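Local coordinates for protein polyprenyl synthetase (Nonlabens dokdonensis, PDB 6KD7) that probably makes geranylgeranyl pyrophosphate as a magnesium-dependent prenyltransferase that lengthens isoprenoid chains, at residues 69-74 with 170-175; 112-117 with 131-136; 164-169 with 197-202. All coordinates share one frame; numbering follows the deposited sequence.

Contact 1 of 3, residues 69-74 with 170-175; sequences EVFHNF and SVLVGC. With PPV (pyrophosphate), chain B.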
# COMPACT_ATOMS: atom_id res chain seq x y z
N GLU A 69 34.08 -3.33 18.93
CA GLU A 69 33.71 -2.75 17.63
C GLU A 69 32.64 -3.64 16.99
O GLU A 69 31.73 -3.09 16.35
CB GLU A 69 34.94 -2.61 16.73
CG GLU A 69 34.66 -2.07 15.32
CD GLU A 69 34.33 -0.58 15.30
OE1 GLU A 69 34.21 0.06 16.37
OE2 GLU A 69 34.19 -0.07 14.19
N VAL A 70 32.79 -4.96 17.08
CA VAL A 70 31.79 -5.86 16.46
C VAL A 70 30.46 -5.63 17.19
O VAL A 70 29.44 -5.45 16.50
CB VAL A 70 32.24 -7.30 16.49
CG1 VAL A 70 31.14 -8.25 16.07
CG2 VAL A 70 33.45 -7.47 15.57
N PHE A 71 30.50 -5.49 18.50
CA PHE A 71 29.30 -5.27 19.32
C PHE A 71 28.65 -3.97 18.88
O PHE A 71 27.45 -3.98 18.59
CB PHE A 71 29.58 -5.22 20.83
CG PHE A 71 28.37 -4.81 21.60
CD1 PHE A 71 27.33 -5.70 21.79
CD2 PHE A 71 28.23 -3.54 22.06
CE1 PHE A 71 26.17 -5.31 22.44
CE2 PHE A 71 27.07 -3.14 22.71
CZ PHE A 71 26.05 -4.02 22.90
N HIS A 72 29.41 -2.88 18.90
CA HIS A 72 28.87 -1.54 18.55
C HIS A 72 28.18 -1.59 17.17
O HIS A 72 27.06 -1.08 17.07
CB HIS A 72 29.97 -0.50 18.55
CG HIS A 72 29.49 0.86 18.22
ND1 HIS A 72 28.51 1.50 18.98
CD2 HIS A 72 29.87 1.71 17.24
CE1 HIS A 72 28.30 2.69 18.48
NE2 HIS A 72 29.14 2.84 17.42
N ASN A 73 28.80 -2.24 16.19
CA ASN A 73 28.29 -2.33 14.81
C ASN A 73 27.04 -3.21 14.80
O ASN A 73 26.13 -2.87 14.05
CB ASN A 73 29.35 -2.77 13.82
CG ASN A 73 30.24 -1.60 13.46
OD1 ASN A 73 29.82 -0.77 12.67
ND2 ASN A 73 31.35 -1.43 14.17
N PHE A 74 26.97 -4.19 15.69
CA PHE A 74 25.75 -5.02 15.80
C PHE A 74 24.61 -4.10 16.21
O PHE A 74 23.57 -4.17 15.58
CB PHE A 74 25.96 -6.12 16.84
CG PHE A 74 24.77 -6.37 17.74
CD1 PHE A 74 23.66 -7.03 17.27
CD2 PHE A 74 24.79 -5.97 19.06
CE1 PHE A 74 22.58 -7.29 18.10
CE2 PHE A 74 23.71 -6.23 19.89
CZ PHE A 74 22.60 -6.88 19.41
N SER A 170 26.68 5.74 26.80
CA SER A 170 27.87 5.95 27.67
C SER A 170 28.39 4.67 28.32
O SER A 170 29.59 4.53 28.39
CB SER A 170 27.57 6.98 28.69
OG SER A 170 27.21 8.20 28.07
N VAL A 171 27.52 3.78 28.77
CA VAL A 171 28.02 2.56 29.47
C VAL A 171 29.02 1.81 28.59
O VAL A 171 29.91 1.19 29.14
CB VAL A 171 26.90 1.64 29.99
CG1 VAL A 171 26.10 2.33 31.06
CG2 VAL A 171 26.01 1.13 28.88
N LEU A 172 28.88 1.81 27.27
CA LEU A 172 29.79 1.06 26.39
C LEU A 172 31.14 1.77 26.33
O LEU A 172 32.12 1.10 26.04
CB LEU A 172 29.21 0.89 25.00
CG LEU A 172 30.09 0.20 23.98
CD1 LEU A 172 30.35 -1.26 24.35
CD2 LEU A 172 29.46 0.31 22.58
N VAL A 173 31.18 3.08 26.53
CA VAL A 173 32.47 3.82 26.60
C VAL A 173 33.23 3.36 27.84
O VAL A 173 34.38 2.96 27.70
CB VAL A 173 32.23 5.33 26.60
CG1 VAL A 173 33.56 6.08 26.62
CG2 VAL A 173 31.43 5.75 25.37
N GLY A 174 32.57 3.43 29.00
CA GLY A 174 33.03 2.87 30.27
C GLY A 174 33.52 1.45 30.11
O GLY A 174 34.63 1.12 30.55
N CYS A 175 32.71 0.63 29.46
CA CYS A 175 32.95 -0.81 29.32
C CYS A 175 34.22 -1.02 28.50
O CYS A 175 35.00 -1.90 28.85
CB CYS A 175 31.72 -1.49 28.71
SG CYS A 175 32.01 -3.22 28.28
O11 PPV B . 28.90 8.20 16.43
P1 PPV B . 30.05 7.35 16.86
O21 PPV B . 29.95 6.98 18.29
O31 PPV B . 31.36 8.00 16.55
OPP PPV B . 29.98 5.94 16.03
P2 PPV B . 30.37 5.36 14.56
O12 PPV B . 29.32 5.83 13.62
O22 PPV B . 31.71 5.94 14.23
O32 PPV B . 30.41 3.87 14.63
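Leu172 pushes its two methyl groups between Phe71 and His72, joining helices 58-82 and 158-183 in the all-helical isoprenoid synthase fold. The tight part is apolar and small. Leu172 CD1 meets Phe71 CD2 at 3.9 Å. The side chains slide past each other in opposite directions, and the methyl approaches the ring obliquely. Leu172 CD2 turns to the other neighbour and packs 3.9 Å from His72 ND1. Here the side chains cross at about a right angle. CD1 lies against Phe71, while CD2 also borders its ring. All three residues are buried, with Phe71 backed by Leu111 of helix 100-116.

The looser side is polar and faces the pyrophosphate pocket. His72 swings its ring out with CG anti to its own N (chi1 -180°), so that one side of the imidazole meets Leu172 and NE2 reaches the ligand. Its two bonds there are both weak. The bond from His72 NE2 to the bridging pyrophosphate OPP is long, 3.5 Å, but nearly straight at 161°. Arg43 NH1 also bonds the pyrophosphate, and the Arg43 side chain touches both His72 and Leu172. Leu172 thus packs behind a first-shell histidine, as a second-shell residue. A magnesium ion lies about 6 Å from the His72 side chain. The end of helix 58-82 leads into the aspartate-rich DDxxD motif of this family. The second weak bond runs from His72 NE2 to pyrophosphate O32 at 3.2 Å, with O32 in the ring plane but the N-H angle bent to 126°.

Contact 2 of 3, residues 112-117 with 131-136; sequences IMAYRL and KVFSRT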
# COMPACT_ATOMS: atom_id res chain seq x y z
N ILE A 112 27.12 -12.64 18.58
CA ILE A 112 27.69 -13.95 18.99
C ILE A 112 29.19 -13.94 18.65
O ILE A 112 29.99 -14.40 19.47
CB ILE A 112 26.93 -15.10 18.32
CG1 ILE A 112 25.45 -15.16 18.74
CG2 ILE A 112 27.60 -16.42 18.60
CD1 ILE A 112 24.58 -15.96 17.72
N MET A 113 29.57 -13.42 17.49
CA MET A 113 30.99 -13.33 17.07
C MET A 113 31.77 -12.45 18.06
O MET A 113 32.95 -12.77 18.36
CB MET A 113 31.08 -12.74 15.66
CG MET A 113 30.52 -13.66 14.61
SD MET A 113 30.28 -12.78 13.03
CE MET A 113 31.96 -12.71 12.44
N ALA A 114 31.13 -11.40 18.57
CA ALA A 114 31.77 -10.54 19.57
C ALA A 114 32.13 -11.41 20.78
O ALA A 114 33.27 -11.33 21.26
CB ALA A 114 30.87 -9.41 19.97
N TYR A 115 31.16 -12.15 21.32
CA TYR A 115 31.38 -12.99 22.52
C TYR A 115 32.55 -13.93 22.24
O TYR A 115 33.36 -14.11 23.12
CB TYR A 115 30.13 -13.78 22.90
CG TYR A 115 29.14 -13.01 23.73
CD1 TYR A 115 29.34 -12.90 25.09
CD2 TYR A 115 27.97 -12.50 23.20
CE1 TYR A 115 28.45 -12.21 25.89
CE2 TYR A 115 27.06 -11.84 24.00
CZ TYR A 115 27.29 -11.71 25.36
OH TYR A 115 26.46 -11.08 26.22
N ARG A 116 32.61 -14.50 21.05
CA ARG A 116 33.65 -15.49 20.71
C ARG A 116 35.06 -14.89 20.73
O ARG A 116 35.99 -15.66 20.87
CB ARG A 116 33.31 -16.16 19.39
CG ARG A 116 31.89 -16.69 19.35
CD ARG A 116 31.86 -18.08 18.78
NE ARG A 116 32.40 -18.19 17.44
CZ ARG A 116 32.89 -19.32 16.97
NH1 ARG A 116 33.35 -19.38 15.74
NH2 ARG A 116 32.91 -20.39 17.73
N LEU A 117 35.18 -13.59 20.53
CA LEU A 117 36.50 -12.93 20.47
C LEU A 117 37.13 -12.88 21.87
O LEU A 117 38.31 -12.54 21.95
CB LEU A 117 36.33 -11.54 19.81
CG LEU A 117 36.28 -11.59 18.27
CD1 LEU A 117 35.51 -10.41 17.70
CD2 LEU A 117 37.67 -11.63 17.64
N LYS A 131 31.39 -10.78 31.83
CA LYS A 131 30.48 -10.17 32.82
C LYS A 131 30.24 -8.67 32.58
O LYS A 131 29.09 -8.29 32.54
CB LYS A 131 31.04 -10.40 34.22
CG LYS A 131 30.05 -10.16 35.35
CD LYS A 131 30.38 -10.99 36.56
CE LYS A 131 29.41 -10.78 37.70
NZ LYS A 131 29.17 -9.35 37.95
N VAL A 132 31.27 -7.88 32.33
CA VAL A 132 31.03 -6.41 32.18
C VAL A 132 30.41 -6.18 30.77
O VAL A 132 29.53 -5.29 30.65
CB VAL A 132 32.28 -5.55 32.42
CG1 VAL A 132 33.35 -5.84 31.39
CG2 VAL A 132 31.90 -4.07 32.44
N PHE A 133 30.78 -7.00 29.80
CA PHE A 133 30.30 -6.91 28.40
C PHE A 133 28.77 -7.15 28.36
O PHE A 133 28.05 -6.29 27.84
CB PHE A 133 31.02 -7.91 27.51
CG PHE A 133 30.60 -7.89 26.07
CD1 PHE A 133 30.96 -6.84 25.23
CD2 PHE A 133 29.85 -8.93 25.54
CE1 PHE A 133 30.61 -6.86 23.89
CE2 PHE A 133 29.42 -8.91 24.22
CZ PHE A 133 29.84 -7.89 23.40
N SER A 134 28.32 -8.25 28.96
CA SER A 134 26.90 -8.66 29.02
C SER A 134 26.09 -7.64 29.80
O SER A 134 25.01 -7.29 29.37
CB SER A 134 26.75 -10.05 29.59
OG SER A 134 27.29 -11.01 28.69
N ARG A 135 26.59 -7.14 30.91
CA ARG A 135 25.83 -6.15 31.69
C ARG A 135 25.66 -4.90 30.81
O ARG A 135 24.58 -4.28 30.84
CB ARG A 135 26.56 -5.82 32.99
CG ARG A 135 25.85 -4.78 33.85
CD ARG A 135 26.40 -4.64 35.28
NE ARG A 135 27.80 -4.22 35.38
CZ ARG A 135 28.86 -5.02 35.64
NH1 ARG A 135 28.73 -6.32 35.83
NH2 ARG A 135 30.07 -4.49 35.69
N THR A 136 26.74 -4.48 30.14
CA THR A 136 26.76 -3.32 29.23
C THR A 136 25.78 -3.58 28.08
O THR A 136 24.97 -2.71 27.81
CB THR A 136 28.20 -3.02 28.77
OG1 THR A 136 28.92 -2.74 29.98
CG2 THR A 136 28.25 -1.86 27.79
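Phe133 is the first residue of 131-136 to meet the other helix, and it does so with its ring. It forms a T-shaped stack with Tyr115: the planes stand at 90° and the centroids are 4.9 Å apart. Phe133 CE2 sits over the centre of the tyrosine ring, while Phe133 CD2 comes within 3.6 Å of Tyr115 CE1. On the same ring, Phe133 CZ touches Ala114 CB at 3.9 Å. Ser134 follows. Ser134 OG lies beside its own backbone N (chi1 -68°), in the plane of the tyrosine ring, and hydrogen-bonds Tyr115 OH at 2.6 Å. Tyr115 is thus held twice, over one face and at its hydroxyl. Thr136 turns back on its own helix, where Thr136 OG1 bonds Val132 O at 2.7 Å.

The segments 112-116 and 131-136 run nearly antiparallel, at 160°. Phe133 also makes edge-to-face pairs with Phe71 and Phe118. At the interface with a second subunit, Tyr115 stacks on Tyr115 of that subunit. With an alanine here, the Phe133 edge is likely to lose its facing ring, Ser134 OG its short bond and the second subunit its stacking partner. Helix 158-183 covers Val132 and Thr136, and helix 58-82 packs on Ala114.

Contact 3 of 3, residues 164-169 with 197-202; sequences MIKLKT and YGINLG
Lys166 and Ile199 meet through their hydrocarbon parts, where helices 158-183 and 188-215 pack in the isoprenoid synthase fold. Lys166 leaves the helix with CG anti to N (chi1 178°) and then bends at chi3 (127°). Ile199 holds CG2 anti to its backbone N, with CG1 beside that N, and CG2 is the branch that touches. Lys166 CD comes to 4.2 Å from Ile199 CG2. The contact is light and partly exposed.

Thr169 shapes the other half. Its chi1 of 73° sets OG1 beside both its own N and its own carbonyl carbon. Thr169 OG1 then bonds back to Ile165 O at 2.8 Å. Thr169 N bonds the same oxygen from the opposite face, so this carbonyl is gripped twice. The helix widens into a pi-type turn here, and Val171 N probably bonds Lys166 O. Just beyond, it is kinked: Leu172 N and Val173 N lack bonds to the turn before, and Val173 N makes a weak one to Ser170 O.

Lys168-Thr169 resembles the Lys-Thr pair that lies beside the substrate diphosphate in relatives. A magnesium ion about 5 Å from the Thr169 side chain is consistent with that place.

Gly202 has no side chain, and the backbones come close, with Thr169 CA 6.6 Å from Gly202 CA. A water joins them. It donates to Gly202 O at 2.7 Å and to Thr169 O at 3.1 Å.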
# COMPACT_ATOMS: atom_id res chain seq x y z
N MET A 164 18.82 7.83 30.31
CA MET A 164 18.63 7.09 29.05
C MET A 164 19.93 7.16 28.22
O MET A 164 20.41 6.08 27.75
CB MET A 164 17.42 7.64 28.29
CG MET A 164 17.20 7.00 26.92
SD MET A 164 18.21 7.69 25.60
CE MET A 164 17.48 9.31 25.42
N ILE A 165 20.48 8.35 28.00
CA ILE A 165 21.71 8.46 27.17
C ILE A 165 22.90 7.79 27.87
O ILE A 165 23.80 7.25 27.16
CB ILE A 165 22.03 9.90 26.75
CG1 ILE A 165 22.26 10.83 27.93
CG2 ILE A 165 20.96 10.40 25.78
CD1 ILE A 165 22.95 12.12 27.50
N LYS A 166 22.87 7.69 29.19
CA LYS A 166 23.96 6.96 29.89
C LYS A 166 23.91 5.51 29.44
O LYS A 166 24.97 4.99 28.97
CB LYS A 166 23.82 7.08 31.40
CG LYS A 166 24.90 6.30 32.16
CD LYS A 166 24.76 6.41 33.65
CE LYS A 166 24.73 5.08 34.34
NZ LYS A 166 24.13 5.27 35.68
N LEU A 167 22.75 4.88 29.58
CA LEU A 167 22.55 3.45 29.18
C LEU A 167 22.78 3.28 27.67
O LEU A 167 23.40 2.29 27.25
CB LEU A 167 21.15 3.00 29.59
CG LEU A 167 20.91 2.96 31.10
CD1 LEU A 167 19.46 2.74 31.46
CD2 LEU A 167 21.73 1.85 31.72
N LYS A 168 22.28 4.19 26.85
CA LYS A 168 22.23 3.94 25.40
C LYS A 168 23.60 4.21 24.76
O LYS A 168 23.89 3.56 23.74
CB LYS A 168 21.17 4.83 24.74
CG LYS A 168 20.78 4.45 23.32
CD LYS A 168 20.22 5.65 22.60
CE LYS A 168 18.94 5.36 21.84
NZ LYS A 168 18.96 5.90 20.46
N THR A 169 24.32 5.22 25.25
CA THR A 169 25.58 5.62 24.58
C THR A 169 26.82 5.68 25.48
O THR A 169 27.88 5.70 24.92
CB THR A 169 25.40 7.00 23.94
OG1 THR A 169 25.38 7.95 24.99
CG2 THR A 169 24.12 7.15 23.15
N TYR A 197 35.29 7.32 34.37
CA TYR A 197 35.83 8.29 33.39
C TYR A 197 35.00 8.13 32.10
O TYR A 197 34.55 9.15 31.55
CB TYR A 197 37.32 8.03 33.15
CG TYR A 197 37.85 8.59 31.86
CD1 TYR A 197 37.78 9.93 31.56
CD2 TYR A 197 38.44 7.75 30.93
CE1 TYR A 197 38.30 10.45 30.37
CE2 TYR A 197 38.91 8.24 29.73
CZ TYR A 197 38.82 9.59 29.44
OH TYR A 197 39.27 10.03 28.24
N GLY A 198 34.94 6.91 31.58
CA GLY A 198 34.19 6.56 30.35
C GLY A 198 32.72 7.04 30.44
O GLY A 198 32.25 7.64 29.50
N ILE A 199 32.06 6.89 31.57
CA ILE A 199 30.68 7.39 31.73
C ILE A 199 30.67 8.90 31.51
O ILE A 199 29.85 9.35 30.73
CB ILE A 199 30.08 6.96 33.07
CG1 ILE A 199 29.92 5.44 33.15
CG2 ILE A 199 28.75 7.65 33.33
CD1 ILE A 199 29.00 4.83 32.10
N ASN A 200 31.54 9.65 32.17
CA ASN A 200 31.49 11.13 32.09
C ASN A 200 31.89 11.53 30.67
O ASN A 200 31.28 12.40 30.06
CB ASN A 200 32.37 11.78 33.17
CG ASN A 200 31.75 11.74 34.55
OD1 ASN A 200 32.39 11.36 35.57
ND2 ASN A 200 30.53 12.20 34.61
N LEU A 201 32.87 10.85 30.09
CA LEU A 201 33.29 11.20 28.73
C LEU A 201 32.10 10.95 27.78
O LEU A 201 31.96 11.69 26.79
CB LEU A 201 34.49 10.34 28.34
CG LEU A 201 35.11 10.64 26.98
CD1 LEU A 201 35.90 11.94 26.99
CD2 LEU A 201 35.99 9.50 26.53
N GLY A 202 31.41 9.84 27.97
CA GLY A 202 30.38 9.36 27.03
C GLY A 202 29.18 10.29 27.11
O GLY A 202 28.64 10.65 26.07
O HOH W 1 28.51 8.68 24.19

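In the fold
Five helices supply the three contacts, in chain order 58-82, 100-116, 123-150, 158-183 and 188-215; the last four are consecutive. Contact 2 is nested inside the loop closed by contact 1. Contacts 1 and 3 cross along the chain and share helix 158-183 with adjoining segments. Their centres are about 11 Å apart. Contacts 1 and 2 lie about 10 Å apart and touch, with Thr136 packed on Leu172 and Cys175. Contacts 2 and 3 are about 18 Å apart and do not touch. The set runs from the interface with a second subunit at contact 2, through the pyrophosphate-binding wall at contact 1, to the widened turn of helix 158-183 near magnesium at contact 3.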